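Local coordinates for protein aminotransferase (Streptomyces pactum, PDB 4ZM4) that is a class-III aminotransferase of the PLP-dependent fold, built as a two-chain assembly that binds P3B and pyridoxal-5'-phosphate, at residues A105-L110 with E115-A120; E109-V114 with T275-V280; L248-V253 with G263-Y268; G283-A288 with L318-A323. The protein carries 1 engineered substitution. All blocks are in the same frame, centred on the assembly; numbering follows the deposited sequence.

In the fold
All four contacts lie in the class-III aminotransferase region, three of them reaching the seven-stranded mixed sheet. Interactions 1 and 2 share Glu109 and Leu110 at the end of helix 98-110; their centres are about 7 Å apart, and Ile107 of the first touches Leu277 of the second. Interaction 3 is nested in the loop that interaction 2 closes, centre to centre about 8 Å, and its strand 247-251 runs beside strand 274-277. Interaction 4 comes last along the chain and packs the approach to strand 288-292 against a helix. Interactions 1 and 4 are about 12 Å apart between centres. Interactions 2 and 3 hold residues of the P3B pocket, Arg279 in one and Asp251 and Val253 in the other, while interactions 1, 2 and 4 also touch the second subunit.

Interaction 1 of 4, residues A105-L110 with E115-A120; sequences ALIAEL and EQVRFA
The ring of Phe119 takes the CD1 methyl of Ile107 obliquely, Ile107 CD1 lying 3.8 Å from Phe119 CE1 and equally far from Phe119 CZ, while Leu318 and Ala289 touch the same side chain from helix 315-329 and strand 288-292. A chi1 of -68° sets CG of Phe119 anti to the carbonyl carbon, and the far end of the ring comes nearer the helix than its CB direction suggests; Ile107 meets it from the opposite direction. The other branch of Ile107 serves Val117: Ile107 CG2 lies 3.9 Å from Val117 CG1, the two side chains crossing at a slant. A beta-branched isoleucine suits this place because its two arms reach two residues of the strand, Val117, which points at the helix, and Phe119, whose ring end swings in.

Helix 98-110 thus lies against strand 116-120, which is outermost within this chain in the seven-stranded mixed sheet of the PLP-dependent fold; the chain turns back between them in four residues. At the start of the strand Glu115 and Gln116 both face Gly292, a classic beta bulge. Here the helix comes close, and the small Ala108 permits it: Ala108 CB is 4.0 Å from Glu115 O. The carboxylate of Glu115 leads away to a salt bridge with Arg293. The second subunit also reaches this strand: its Ile25 packs on Val117 and Phe119, and its Ala26, Ser30 and Ser32 hold the guanidinium of Arg118.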
loop_
_atom_site.group_PDB
_atom_site.type_symbol
_atom_site.label_atom_id
_atom_site.label_comp_id
_atom_site.label_asym_id
_atom_site.label_seq_id
_atom_site.Cartn_x
_atom_site.Cartn_y
_atom_site.Cartn_z
ATOM N N ALA B 105 15.208 12.315 -8.306
ATOM C CA ALA B 105 16.016 13.569 -8.293
ATOM C C ALA B 105 15.281 14.714 -7.628
ATOM O O ALA B 105 15.862 15.456 -6.817
ATOM C CB ALA B 105 16.435 13.958 -9.698
ATOM N N LEU B 106 13.990 14.849 -7.914
ATOM C CA LEU B 106 13.170 15.818 -7.176
ATOM C C LEU B 106 13.181 15.622 -5.664
ATOM O O LEU B 106 13.293 16.585 -4.910
ATOM C CB LEU B 106 11.732 15.836 -7.721
ATOM C CG LEU B 106 11.667 16.727 -8.968
ATOM C CD1 LEU B 106 10.452 16.438 -9.843
ATOM C CD2 LEU B 106 11.706 18.191 -8.540
ATOM N N ILE B 107 12.992 14.392 -5.195
ATOM C CA ILE B 107 13.024 14.128 -3.751
ATOM C C ILE B 107 14.406 14.520 -3.207
ATOM O O ILE B 107 14.485 15.244 -2.218
ATOM C CB ILE B 107 12.711 12.642 -3.415
ATOM C CG1 ILE B 107 11.235 12.332 -3.726
ATOM C CG2 ILE B 107 12.993 12.332 -1.956
ATOM C CD1 ILE B 107 10.930 10.854 -3.771
ATOM N N ALA B 108 15.480 14.086 -3.885
ATOM C CA ALA B 108 16.846 14.357 -3.409
ATOM C C ALA B 108 17.150 15.860 -3.326
ATOM O O ALA B 108 17.777 16.310 -2.372
ATOM C CB ALA B 108 17.880 13.653 -4.256
ATOM N N GLU B 109 16.648 16.615 -4.291
ATOM C CA GLU B 109 16.859 18.064 -4.343
ATOM C C GLU B 109 16.155 18.727 -3.187
ATOM O O GLU B 109 16.727 19.575 -2.522
ATOM C CB GLU B 109 16.323 18.656 -5.670
ATOM C CG GLU B 109 16.840 20.054 -5.942
ATOM C CD GLU B 109 16.067 20.818 -7.029
ATOM O OE1 GLU B 109 15.549 20.206 -7.988
ATOM O OE2 GLU B 109 15.971 22.036 -6.913
ATOM N N LEU B 110 14.904 18.337 -2.949
ATOM C CA LEU B 110 14.082 18.982 -1.950
ATOM C C LEU B 110 14.348 18.498 -0.514
ATOM O O LEU B 110 14.067 19.232 0.444
ATOM C CB LEU B 110 12.578 18.838 -2.329
ATOM C CG LEU B 110 11.958 19.883 -3.280
ATOM C CD1 LEU B 110 12.858 20.278 -4.420
ATOM C CD2 LEU B 110 10.651 19.385 -3.830
ATOM N N GLU B 115 19.422 11.083 -0.605
ATOM C CA GLU B 115 20.070 11.015 -1.918
ATOM C C GLU B 115 19.510 9.883 -2.793
ATOM O O GLU B 115 19.527 9.979 -4.004
ATOM C CB GLU B 115 21.575 10.843 -1.742
ATOM C CG GLU B 115 22.221 12.033 -1.047
ATOM C CD GLU B 115 23.724 11.864 -0.771
ATOM O OE1 GLU B 115 24.193 10.744 -0.533
ATOM O OE2 GLU B 115 24.431 12.880 -0.806
ATOM N N GLN B 116 19.062 8.801 -2.181
ATOM C CA GLN B 116 18.444 7.672 -2.883
ATOM C C GLN B 116 17.195 7.229 -2.129
ATOM O O GLN B 116 17.108 7.358 -0.899
ATOM C CB GLN B 116 19.399 6.485 -2.936
ATOM C CG GLN B 116 20.675 6.736 -3.694
ATOM C CD GLN B 116 21.579 5.497 -3.727
ATOM O OE1 GLN B 116 21.913 4.913 -2.683
ATOM N NE2 GLN B 116 22.026 5.132 -4.921
ATOM N N VAL B 117 16.239 6.675 -2.860
ATOM C CA VAL B 117 14.986 6.224 -2.265
ATOM C C VAL B 117 14.565 4.889 -2.837
ATOM O O VAL B 117 15.112 4.431 -3.848
ATOM C CB VAL B 117 13.826 7.234 -2.510
ATOM C CG1 VAL B 117 14.099 8.551 -1.854
ATOM C CG2 VAL B 117 13.588 7.462 -4.007
ATOM N N ARG B 118 13.594 4.268 -2.168
ATOM C CA ARG B 118 12.744 3.265 -2.786
ATOM C C ARG B 118 11.301 3.652 -2.520
ATOM O O ARG B 118 10.998 4.298 -1.526
ATOM C CB ARG B 118 13.046 1.885 -2.274
ATOM C CG ARG B 118 14.328 1.309 -2.854
ATOM C CD ARG B 118 14.260 -0.199 -2.958
ATOM N NE ARG B 118 15.535 -0.807 -3.294
ATOM C CZ ARG B 118 15.699 -2.110 -3.509
ATOM N NH1 ARG B 118 14.663 -2.954 -3.427
ATOM N NH2 ARG B 118 16.901 -2.579 -3.830
ATOM N N PHE B 119 10.440 3.338 -3.476
ATOM C CA PHE B 119 9.032 3.680 -3.393
ATOM C C PHE B 119 8.201 2.508 -2.896
ATOM O O PHE B 119 8.599 1.346 -3.013
ATOM C CB PHE B 119 8.499 4.124 -4.748
ATOM C CG PHE B 119 9.075 5.441 -5.203
ATOM C CD1 PHE B 119 8.565 6.636 -4.694
ATOM C CD2 PHE B 119 10.128 5.475 -6.084
ATOM C CE1 PHE B 119 9.100 7.833 -5.073
ATOM C CE2 PHE B 119 10.662 6.674 -6.458
ATOM C CZ PHE B 119 10.161 7.855 -5.950
ATOM N N ALA B 120 7.032 2.869 -2.357
ATOM C CA ALA B 120 6.060 1.933 -1.837
ATOM C C ALA B 120 4.692 2.514 -2.138
ATOM O O ALA B 120 4.588 3.650 -2.594
ATOM C CB ALA B 120 6.248 1.745 -0.322
#

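Interaction 2 of 4, residues E109-V114 with T275-V280; sequences ELVPGV and TVLSRV. Engineered in segment 275-280: Arg279 (natural residue Lys). With P3B ((3E,4R,5R)-4,5-dihydroxy-3-{[(Z)-{3-hydroxy-2-methyl-5-[(phosphonooxy)methyl]pyridin-4(1H)-ylidene}methyl]imino}cyclohex-1-ene-1-carboxylic acid), chain H.
Val114 packs on Thr275 where the type I beta turn Val111-Val114, directly after helix 98-110, covers strand 274-277 of the large mixed sheet. Thr275 can be followed outward from its CB: Thr275 CB meets Val114 CG2 at 4.0 Å. Anti to the carbonyl carbon (chi1 -66°), Thr275 OG1 passes 4.2 Å from Val114 CG2 and donates to a water oxygen at 2.6 Å. That water in turn donates to Gly113 O, so threonine suits the place by offering a carbon to the valine and a hydroxyl to the turn. Two residues on, Leu277 points to the same side, and Leu277 CD1 is 4.4 Å from Val111 CG2, a loose apolar touch. Further along the chain, Arg279, engineered in place of the natural lysine, belongs to the P3B pocket. Its chain bends at chi2 (-77°), and the phosphorus PBA of P3B lies at the guanidinium edge, in its plane; NH1 is hydrogen-bonded to the carbonyl oxygen of Tyr67.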
loop_
_atom_site.group_PDB
_atom_site.type_symbol
_atom_site.label_atom_id
_atom_site.label_comp_id
_atom_site.label_asym_id
_atom_site.label_seq_id
_atom_site.Cartn_x
_atom_site.Cartn_y
_atom_site.Cartn_z
ATOM N N GLU B 109 16.648 16.615 -4.291
ATOM C CA GLU B 109 16.859 18.064 -4.343
ATOM C C GLU B 109 16.155 18.727 -3.187
ATOM O O GLU B 109 16.727 19.575 -2.522
ATOM C CB GLU B 109 16.323 18.656 -5.670
ATOM C CG GLU B 109 16.840 20.054 -5.942
ATOM C CD GLU B 109 16.067 20.818 -7.029
ATOM O OE1 GLU B 109 15.549 20.206 -7.988
ATOM O OE2 GLU B 109 15.971 22.036 -6.913
ATOM N N LEU B 110 14.904 18.337 -2.949
ATOM C CA LEU B 110 14.082 18.982 -1.950
ATOM C C LEU B 110 14.348 18.498 -0.514
ATOM O O LEU B 110 14.067 19.232 0.444
ATOM C CB LEU B 110 12.578 18.838 -2.329
ATOM C CG LEU B 110 11.958 19.883 -3.280
ATOM C CD1 LEU B 110 12.858 20.278 -4.420
ATOM C CD2 LEU B 110 10.651 19.385 -3.830
ATOM N N VAL B 111 14.862 17.288 -0.340
ATOM C CA VAL B 111 15.056 16.741 1.030
ATOM C C VAL B 111 16.516 16.534 1.330
ATOM O O VAL B 111 17.171 15.723 0.695
ATOM C CB VAL B 111 14.276 15.441 1.304
ATOM C CG1 VAL B 111 14.290 15.107 2.792
ATOM C CG2 VAL B 111 12.843 15.615 0.844
ATOM N N PRO B 112 17.032 17.295 2.331
ATOM C CA PRO B 112 18.463 17.302 2.689
ATOM C C PRO B 112 19.059 15.910 2.876
ATOM O O PRO B 112 20.060 15.555 2.231
ATOM C CB PRO B 112 18.509 18.075 4.038
ATOM C CG PRO B 112 17.219 18.835 4.123
ATOM C CD PRO B 112 16.221 18.182 3.212
ATOM N N GLY B 113 18.443 15.140 3.769
ATOM C CA GLY B 113 18.976 13.831 4.180
ATOM C C GLY B 113 18.742 12.688 3.213
ATOM O O GLY B 113 18.999 11.546 3.579
ATOM N N VAL B 114 18.199 12.971 2.025
ATOM C CA VAL B 114 17.882 11.922 1.059
ATOM C C VAL B 114 18.640 12.095 -0.243
ATOM O O VAL B 114 18.506 13.127 -0.908
ATOM C CB VAL B 114 16.374 11.883 0.726
ATOM C CG1 VAL B 114 16.086 10.856 -0.365
ATOM C CG2 VAL B 114 15.559 11.574 1.970
ATOM N N THR B 275 14.529 8.562 6.045
ATOM C CA THR B 275 13.364 9.436 6.058
ATOM C C THR B 275 12.253 8.706 5.364
ATOM O O THR B 275 12.495 8.099 4.332
ATOM C CB THR B 275 13.623 10.766 5.319
ATOM O OG1 THR B 275 14.625 11.538 6.025
ATOM C CG2 THR B 275 12.359 11.609 5.214
ATOM N N VAL B 276 11.071 8.672 5.955
ATOM C CA VAL B 276 9.907 8.109 5.273
ATOM C C VAL B 276 9.013 9.250 4.789
ATOM O O VAL B 276 8.730 10.208 5.546
ATOM C CB VAL B 276 9.069 7.200 6.207
ATOM C CG1 VAL B 276 7.979 6.477 5.419
ATOM C CG2 VAL B 276 9.953 6.193 6.931
ATOM N N LEU B 277 8.534 9.136 3.548
ATOM C CA LEU B 277 7.693 10.168 2.909
ATOM C C LEU B 277 6.451 9.579 2.291
ATOM O O LEU B 277 6.459 8.403 1.873
ATOM C CB LEU B 277 8.491 10.866 1.822
ATOM C CG LEU B 277 9.816 11.517 2.227
ATOM C CD1 LEU B 277 10.618 11.858 0.968
ATOM C CD2 LEU B 277 9.602 12.740 3.072
ATOM N N SER B 278 5.389 10.381 2.216
ATOM C CA SER B 278 4.139 10.020 1.527
ATOM C C SER B 278 3.263 11.288 1.411
ATOM O O SER B 278 3.775 12.391 1.432
ATOM C CB SER B 278 3.409 8.907 2.269
ATOM O OG SER B 278 2.289 8.423 1.562
ATOM N N ARG B 279 1.961 11.143 1.264
ATOM C CA ARG B 279 0.989 12.244 1.459
ATOM C C ARG B 279 1.153 13.398 0.492
ATOM O O ARG B 279 0.659 13.312 -0.618
ATOM C CB ARG B 279 0.996 12.756 2.896
ATOM C CG ARG B 279 0.738 11.689 3.913
ATOM C CD ARG B 279 -0.710 11.285 4.035
ATOM N NE ARG B 279 -0.721 9.953 4.617
ATOM C CZ ARG B 279 -1.032 9.631 5.871
ATOM N NH1 ARG B 279 -1.420 10.529 6.784
ATOM N NH2 ARG B 279 -0.958 8.348 6.201
ATOM N N VAL B 280 1.813 14.479 0.910
ATOM C CA VAL B 280 1.953 15.660 0.066
ATOM C C VAL B 280 2.738 15.256 -1.186
ATOM O O VAL B 280 2.480 15.755 -2.291
ATOM C CB VAL B 280 2.656 16.836 0.793
ATOM C CG1 VAL B 280 2.953 17.970 -0.172
ATOM C CG2 VAL B 280 1.797 17.338 1.935
HETATM O OAH P3B H . -0.341 3.361 5.886
HETATM P PBA P3B H . -0.555 4.892 5.535
HETATM O OAI P3B H . -1.941 5.176 6.030
HETATM O OAC P3B H . -0.450 5.201 4.051
HETATM O OAQ P3B H . 0.601 5.619 6.501
HETATM C CAM P3B H . 0.893 5.165 7.862
HETATM C CAV P3B H . 1.386 6.251 8.543
HETATM C CAL P3B H . 2.759 6.304 8.739
HETATM N NAP P3B H . 3.289 7.415 9.383
HETATM C CAU P3B H . 2.484 8.447 9.806
HETATM C CAA P3B H . 3.008 9.524 10.470
HETATM C CAW P3B H . 1.171 8.377 9.651
HETATM O OAE P3B H . 0.436 9.423 10.091
HETATM C CAX P3B H . 0.553 7.314 8.990
HETATM C CAJ P3B H . -0.878 7.269 8.845
HETATM N NAO P3B H . -1.698 8.174 9.478
HETATM C CAT P3B H . -3.065 8.074 9.445
HETATM C CAK P3B H . -3.807 6.973 8.935
HETATM C CAS P3B H . -5.193 6.869 8.991
HETATM C CAR P3B H . -5.887 5.786 8.419
HETATM O OAD P3B H . -7.127 5.741 8.374
HETATM O OAB P3B H . -5.326 4.799 8.010
HETATM C CAN P3B H . -5.956 7.916 9.331
HETATM C CAY P3B H . -5.282 9.224 9.776
HETATM O OAF P3B H . -6.112 9.641 10.877
HETATM C CAZ P3B H . -3.746 9.130 10.147
HETATM O OAG P3B H . -2.986 10.393 10.146
HETATM O O HOH W 1 17.088 10.821 5.844
#

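Interaction 3 of 4, residues L248-V253 with G263-Y268; sequences LVFDEV and GAQERY. With P3B ((3E,4R,5R)-4,5-dihydroxy-3-{[(Z)-{3-hydroxy-2-methyl-5-[(phosphonooxy)methyl]pyridin-4(1H)-ylidene}methyl]imino}cyclohex-1-ene-1-carboxylic acid), chain H.
Glu252 swings CG anti to its carbonyl carbon (chi1 -62°) and then bends at chi2 (-132°), which carries its carboxylate to the first turn of helix 263-267. There it grips two successive backbone N-H groups: Glu252 OE1 accepts from Ala264 N at 2.8 Å and Glu252 OE2 from Gln265 N at 3.1 Å, each on the syn side. Glu252 OE2 also takes Gln265 NE2 at 3.2 Å, on the anti side and from the face opposite that used by Gln265 N. Thr255 OG1 is a further partner of OE1, so this buried acid is well satisfied, and the N-H groups at the helix start would probably favour its negative charge. Gly263 CA lies 3.5 Å from Glu252 OE1, close enough that the absence of a side chain suits this position. The neighbouring Asp251 faces the other way: Asp251 OD2 accepts from P3B NAP at 2.6 Å, while OD1 takes Val253 N in an Asx turn. Phe250 CD2 rests 4.2 Å from Gln265 CG. The contact joins the first strand and the helix of the beta-alpha-beta unit 247-251, 263-267, 274-277; Gln265 OE1 accepts from Gly113 N in the turn after helix 98-110, and strand 212-217 flanks strand 247-251 on the side away from 274-277.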
loop_
_atom_site.group_PDB
_atom_site.type_symbol
_atom_site.label_atom_id
_atom_site.label_comp_id
_atom_site.label_asym_id
_atom_site.label_seq_id
_atom_site.Cartn_x
_atom_site.Cartn_y
_atom_site.Cartn_z
ATOM N N LEU B 248 18.709 6.789 12.971
ATOM C CA LEU B 248 17.610 7.685 13.297
ATOM C C LEU B 248 16.669 7.731 12.081
ATOM O O LEU B 248 17.109 8.058 10.970
ATOM C CB LEU B 248 18.118 9.091 13.660
ATOM C CG LEU B 248 17.058 10.171 13.988
ATOM C CD1 LEU B 248 16.093 9.739 15.072
ATOM C CD2 LEU B 248 17.740 11.467 14.396
ATOM N N VAL B 249 15.404 7.341 12.307
ATOM C CA VAL B 249 14.384 7.329 11.272
ATOM C C VAL B 249 13.341 8.409 11.553
ATOM O O VAL B 249 12.585 8.301 12.503
ATOM C CB VAL B 249 13.689 5.949 11.156
ATOM C CG1 VAL B 249 12.812 5.896 9.933
ATOM C CG2 VAL B 249 14.711 4.805 11.057
ATOM N N PHE B 250 13.276 9.426 10.698
ATOM C CA PHE B 250 12.197 10.403 10.782
ATOM C C PHE B 250 11.075 9.894 9.915
ATOM O O PHE B 250 11.224 9.717 8.700
ATOM C CB PHE B 250 12.621 11.802 10.275
ATOM C CG PHE B 250 13.368 12.636 11.282
ATOM C CD1 PHE B 250 13.730 12.147 12.520
ATOM C CD2 PHE B 250 13.758 13.919 10.953
ATOM C CE1 PHE B 250 14.451 12.926 13.428
ATOM C CE2 PHE B 250 14.487 14.702 11.840
ATOM C CZ PHE B 250 14.823 14.202 13.088
ATOM N N ASP B 251 9.930 9.672 10.538
ATOM C CA ASP B 251 8.681 9.436 9.805
ATOM C C ASP B 251 8.134 10.797 9.446
ATOM O O ASP B 251 7.471 11.424 10.242
ATOM C CB ASP B 251 7.683 8.628 10.657
ATOM C CG ASP B 251 6.446 8.238 9.902
ATOM O OD1 ASP B 251 6.225 8.738 8.783
ATOM O OD2 ASP B 251 5.661 7.413 10.446
ATOM N N GLU B 252 8.388 11.225 8.212
ATOM C CA GLU B 252 7.851 12.472 7.705
ATOM C C GLU B 252 6.662 12.288 6.759
ATOM O O GLU B 252 6.432 13.106 5.870
ATOM C CB GLU B 252 8.970 13.268 7.043
ATOM C CG GLU B 252 10.087 13.656 8.016
ATOM C CD GLU B 252 10.482 15.112 7.915
ATOM O OE1 GLU B 252 9.567 15.956 7.803
ATOM O OE2 GLU B 252 11.703 15.403 7.921
ATOM N N VAL B 253 5.900 11.226 6.964
ATOM C CA VAL B 253 4.733 10.925 6.132
ATOM C C VAL B 253 3.791 12.112 6.147
ATOM O O VAL B 253 3.297 12.512 5.104
ATOM C CB VAL B 253 4.001 9.635 6.617
ATOM C CG1 VAL B 253 2.531 9.618 6.199
ATOM C CG2 VAL B 253 4.694 8.399 6.065
ATOM N N GLY B 263 10.688 19.490 4.816
ATOM C CA GLY B 263 10.106 18.858 5.992
ATOM C C GLY B 263 10.628 19.375 7.308
ATOM O O GLY B 263 11.280 20.423 7.360
ATOM N N ALA B 264 10.392 18.589 8.367
ATOM C CA ALA B 264 10.893 18.915 9.698
ATOM C C ALA B 264 12.427 18.874 9.780
ATOM O O ALA B 264 13.018 19.577 10.556
ATOM C CB ALA B 264 10.258 17.977 10.723
ATOM N N GLN B 265 13.030 17.960 9.034
ATOM C CA GLN B 265 14.459 17.908 8.798
ATOM C C GLN B 265 15.065 19.285 8.619
ATOM O O GLN B 265 16.031 19.640 9.284
ATOM C CB GLN B 265 14.681 17.185 7.468
ATOM C CG GLN B 265 15.425 15.910 7.591
ATOM C CD GLN B 265 15.281 15.073 6.342
ATOM O OE1 GLN B 265 16.162 15.076 5.482
ATOM N NE2 GLN B 265 14.193 14.299 6.269
ATOM N N GLU B 266 14.492 20.030 7.679
ATOM C CA GLU B 266 14.964 21.331 7.281
ATOM C C GLU B 266 14.542 22.330 8.319
ATOM O O GLU B 266 15.340 23.158 8.759
ATOM C CB GLU B 266 14.343 21.712 5.923
ATOM C CG GLU B 266 14.792 23.017 5.302
ATOM C CD GLU B 266 14.212 23.207 3.908
ATOM O OE1 GLU B 266 14.867 22.803 2.904
ATOM O OE2 GLU B 266 13.095 23.748 3.794
ATOM N N ARG B 267 13.272 22.286 8.693
ATOM C CA ARG B 267 12.730 23.279 9.604
ATOM C C ARG B 267 13.514 23.303 10.909
ATOM O O ARG B 267 13.771 24.380 11.429
ATOM C CB ARG B 267 11.266 22.997 9.882
ATOM C CG ARG B 267 10.600 24.012 10.773
ATOM C CD ARG B 267 9.104 23.764 10.814
ATOM N NE ARG B 267 8.416 24.808 11.568
ATOM C CZ ARG B 267 7.451 25.599 11.096
ATOM N NH1 ARG B 267 6.997 25.498 9.854
ATOM N NH2 ARG B 267 6.914 26.511 11.895
ATOM N N TYR B 268 13.910 22.131 11.424
ATOM C CA TYR B 268 14.567 22.069 12.715
ATOM C C TYR B 268 16.072 21.823 12.618
ATOM O O TYR B 268 16.746 21.730 13.643
ATOM C CB TYR B 268 13.894 21.030 13.614
ATOM C CG TYR B 268 12.423 21.313 13.900
ATOM C CD1 TYR B 268 12.055 22.299 14.809
ATOM C CD2 TYR B 268 11.405 20.585 13.264
ATOM C CE1 TYR B 268 10.721 22.566 15.077
ATOM C CE2 TYR B 268 10.060 20.839 13.534
ATOM C CZ TYR B 268 9.723 21.853 14.425
ATOM O OH TYR B 268 8.406 22.148 14.712
HETATM O OAH P3B H . -0.341 3.361 5.886
HETATM P PBA P3B H . -0.555 4.892 5.535
HETATM O OAI P3B H . -1.941 5.176 6.030
HETATM O OAC P3B H . -0.450 5.201 4.051
HETATM O OAQ P3B H . 0.601 5.619 6.501
HETATM C CAM P3B H . 0.893 5.165 7.862
HETATM C CAV P3B H . 1.386 6.251 8.543
HETATM C CAL P3B H . 2.759 6.304 8.739
HETATM N NAP P3B H . 3.289 7.415 9.383
HETATM C CAU P3B H . 2.484 8.447 9.806
HETATM C CAA P3B H . 3.008 9.524 10.470
HETATM C CAW P3B H . 1.171 8.377 9.651
HETATM O OAE P3B H . 0.436 9.423 10.091
HETATM C CAX P3B H . 0.553 7.314 8.990
HETATM C CAJ P3B H . -0.878 7.269 8.845
HETATM N NAO P3B H . -1.698 8.174 9.478
HETATM C CAT P3B H . -3.065 8.074 9.445
HETATM C CAK P3B H . -3.807 6.973 8.935
HETATM C CAS P3B H . -5.193 6.869 8.991
HETATM C CAR P3B H . -5.887 5.786 8.419
HETATM O OAD P3B H . -7.127 5.741 8.374
HETATM O OAB P3B H . -5.326 4.799 8.010
HETATM C CAN P3B H . -5.956 7.916 9.331
HETATM C CAY P3B H . -5.282 9.224 9.776
HETATM O OAF P3B H . -6.112 9.641 10.877
HETATM C CAZ P3B H . -3.746 9.130 10.147
HETATM O OAG P3B H . -2.986 10.393 10.146
#

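Interaction 4 of 4, residues G283-A288 with L318-A323; sequences GGFPVA and LRAVVA
Phe285 and Val287, two residues apart in the stretch leading into strand 288-292, press on successive residues of helix 315-329. Phe285 CB meets Ala320 CB at 3.9 Å, and the small alanine lets the backbones come to 6.8 Å between the CA atoms of Phe285 and Ala320. Val287 straddles a single methyl: Val287 CG2 and CG1 lie 4.1 and 4.2 Å from Val321 CG2. Its CG1 sits between the backbone N and the carbonyl carbon (chi1 63°), which leaves both branches facing the helix.

In the next shell, Pro286 CD lies 3.1 Å above one face of the Phe285 ring, toward its rim, and Val83 of helix 77-89 touches both Phe285 and Ala320. Met281 packs on Val287 and Val321. Gly283 and Gly284, both with positive phi that glycine accommodates readily, lead the loop into Phe285, whose ring meets Phe285 of the second subunit with planes at about 45°. Across the two segments the contact is carried by carbon alone, so its hold comes from fit and burial; polar links run to residues outside, such as Val287 O with Ser278 OG and Arg319 with Asp85.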
loop_
_atom_site.group_PDB
_atom_site.type_symbol
_atom_site.label_atom_id
_atom_site.label_comp_id
_atom_site.label_asym_id
_atom_site.label_seq_id
_atom_site.Cartn_x
_atom_site.Cartn_y
_atom_site.Cartn_z
ATOM N N GLY B 283 0.338 13.991 -3.743
ATOM C CA GLY B 283 -0.902 14.765 -3.871
ATOM C C GLY B 283 -2.200 13.993 -3.739
ATOM O O GLY B 283 -3.222 14.347 -4.351
ATOM N N GLY B 284 -2.171 12.944 -2.939
ATOM C CA GLY B 284 -3.335 12.058 -2.791
ATOM C C GLY B 284 -3.294 10.754 -3.557
ATOM O O GLY B 284 -4.136 9.902 -3.319
ATOM N N PHE B 285 -2.358 10.591 -4.492
ATOM C CA PHE B 285 -2.204 9.309 -5.159
ATOM C C PHE B 285 -1.566 8.335 -4.163
ATOM O O PHE B 285 -0.649 8.733 -3.417
ATOM C CB PHE B 285 -1.324 9.432 -6.420
ATOM C CG PHE B 285 -1.379 8.231 -7.331
ATOM C CD1 PHE B 285 -0.597 7.095 -7.075
ATOM C CD2 PHE B 285 -2.204 8.218 -8.435
ATOM C CE1 PHE B 285 -0.642 5.991 -7.914
ATOM C CE2 PHE B 285 -2.262 7.115 -9.292
ATOM C CZ PHE B 285 -1.469 6.001 -9.024
ATOM N N PRO B 286 -1.987 7.066 -4.165
ATOM C CA PRO B 286 -1.327 6.180 -3.195
ATOM C C PRO B 286 0.142 5.892 -3.525
ATOM O O PRO B 286 0.444 5.139 -4.466
ATOM C CB PRO B 286 -2.178 4.917 -3.226
ATOM C CG PRO B 286 -3.303 5.213 -4.143
ATOM C CD PRO B 286 -2.919 6.345 -5.011
ATOM N N VAL B 287 1.036 6.557 -2.797
ATOM C CA VAL B 287 2.476 6.467 -3.017
ATOM C C VAL B 287 3.217 6.922 -1.778
ATOM O O VAL B 287 2.743 7.755 -1.038
ATOM C CB VAL B 287 2.933 7.298 -4.240
ATOM C CG1 VAL B 287 2.676 8.777 -4.035
ATOM C CG2 VAL B 287 4.410 7.063 -4.559
ATOM N N ALA B 288 4.361 6.291 -1.534
ATOM C CA ALA B 288 5.215 6.593 -0.407
ATOM C C ALA B 288 6.649 6.258 -0.809
ATOM O O ALA B 288 6.884 5.686 -1.868
ATOM C CB ALA B 288 4.827 5.754 0.798
ATOM N N LEU B 318 4.629 7.734 -9.798
ATOM C CA LEU B 318 5.812 8.588 -9.976
ATOM C C LEU B 318 5.546 9.828 -10.858
ATOM O O LEU B 318 6.124 10.892 -10.625
ATOM C CB LEU B 318 7.009 7.774 -10.476
ATOM C CG LEU B 318 7.398 6.640 -9.523
ATOM C CD1 LEU B 318 8.791 6.110 -9.865
ATOM C CD2 LEU B 318 7.354 7.063 -8.054
ATOM N N ARG B 319 4.608 9.738 -11.788
ATOM C CA ARG B 319 4.139 10.952 -12.469
ATOM C C ARG B 319 3.533 11.937 -11.457
ATOM O O ARG B 319 3.757 13.157 -11.525
ATOM C CB ARG B 319 3.135 10.589 -13.574
ATOM C CG ARG B 319 2.804 11.729 -14.530
ATOM C CD ARG B 319 3.990 12.133 -15.403
ATOM N NE ARG B 319 3.650 13.279 -16.227
ATOM C CZ ARG B 319 3.057 13.211 -17.410
ATOM N NH1 ARG B 319 2.752 12.052 -17.967
ATOM N NH2 ARG B 319 2.763 14.318 -18.048
ATOM N N ALA B 320 2.738 11.419 -10.515
ATOM C CA ALA B 320 2.153 12.274 -9.492
ATOM C C ALA B 320 3.249 12.934 -8.628
ATOM O O ALA B 320 3.132 14.091 -8.274
ATOM C CB ALA B 320 1.176 11.483 -8.626
ATOM N N VAL B 321 4.297 12.186 -8.285
ATOM C CA VAL B 321 5.374 12.741 -7.473
ATOM C C VAL B 321 6.051 13.843 -8.267
ATOM O O VAL B 321 6.294 14.928 -7.738
ATOM C CB VAL B 321 6.407 11.670 -7.029
ATOM C CG1 VAL B 321 7.640 12.286 -6.395
ATOM C CG2 VAL B 321 5.782 10.687 -6.043
ATOM N N VAL B 322 6.330 13.583 -9.536
ATOM C CA VAL B 322 6.995 14.568 -10.406
ATOM C C VAL B 322 6.181 15.848 -10.577
ATOM O O VAL B 322 6.699 16.955 -10.460
ATOM C CB VAL B 322 7.316 13.943 -11.780
ATOM C CG1 VAL B 322 7.658 15.028 -12.823
ATOM C CG2 VAL B 322 8.452 12.928 -11.640
ATOM N N ALA B 323 4.897 15.694 -10.842
ATOM C CA ALA B 323 4.017 16.864 -10.985
ATOM C C ALA B 323 3.880 17.641 -9.663
ATOM O O ALA B 323 3.916 18.869 -9.659
ATOM C CB ALA B 323 2.641 16.444 -11.494
#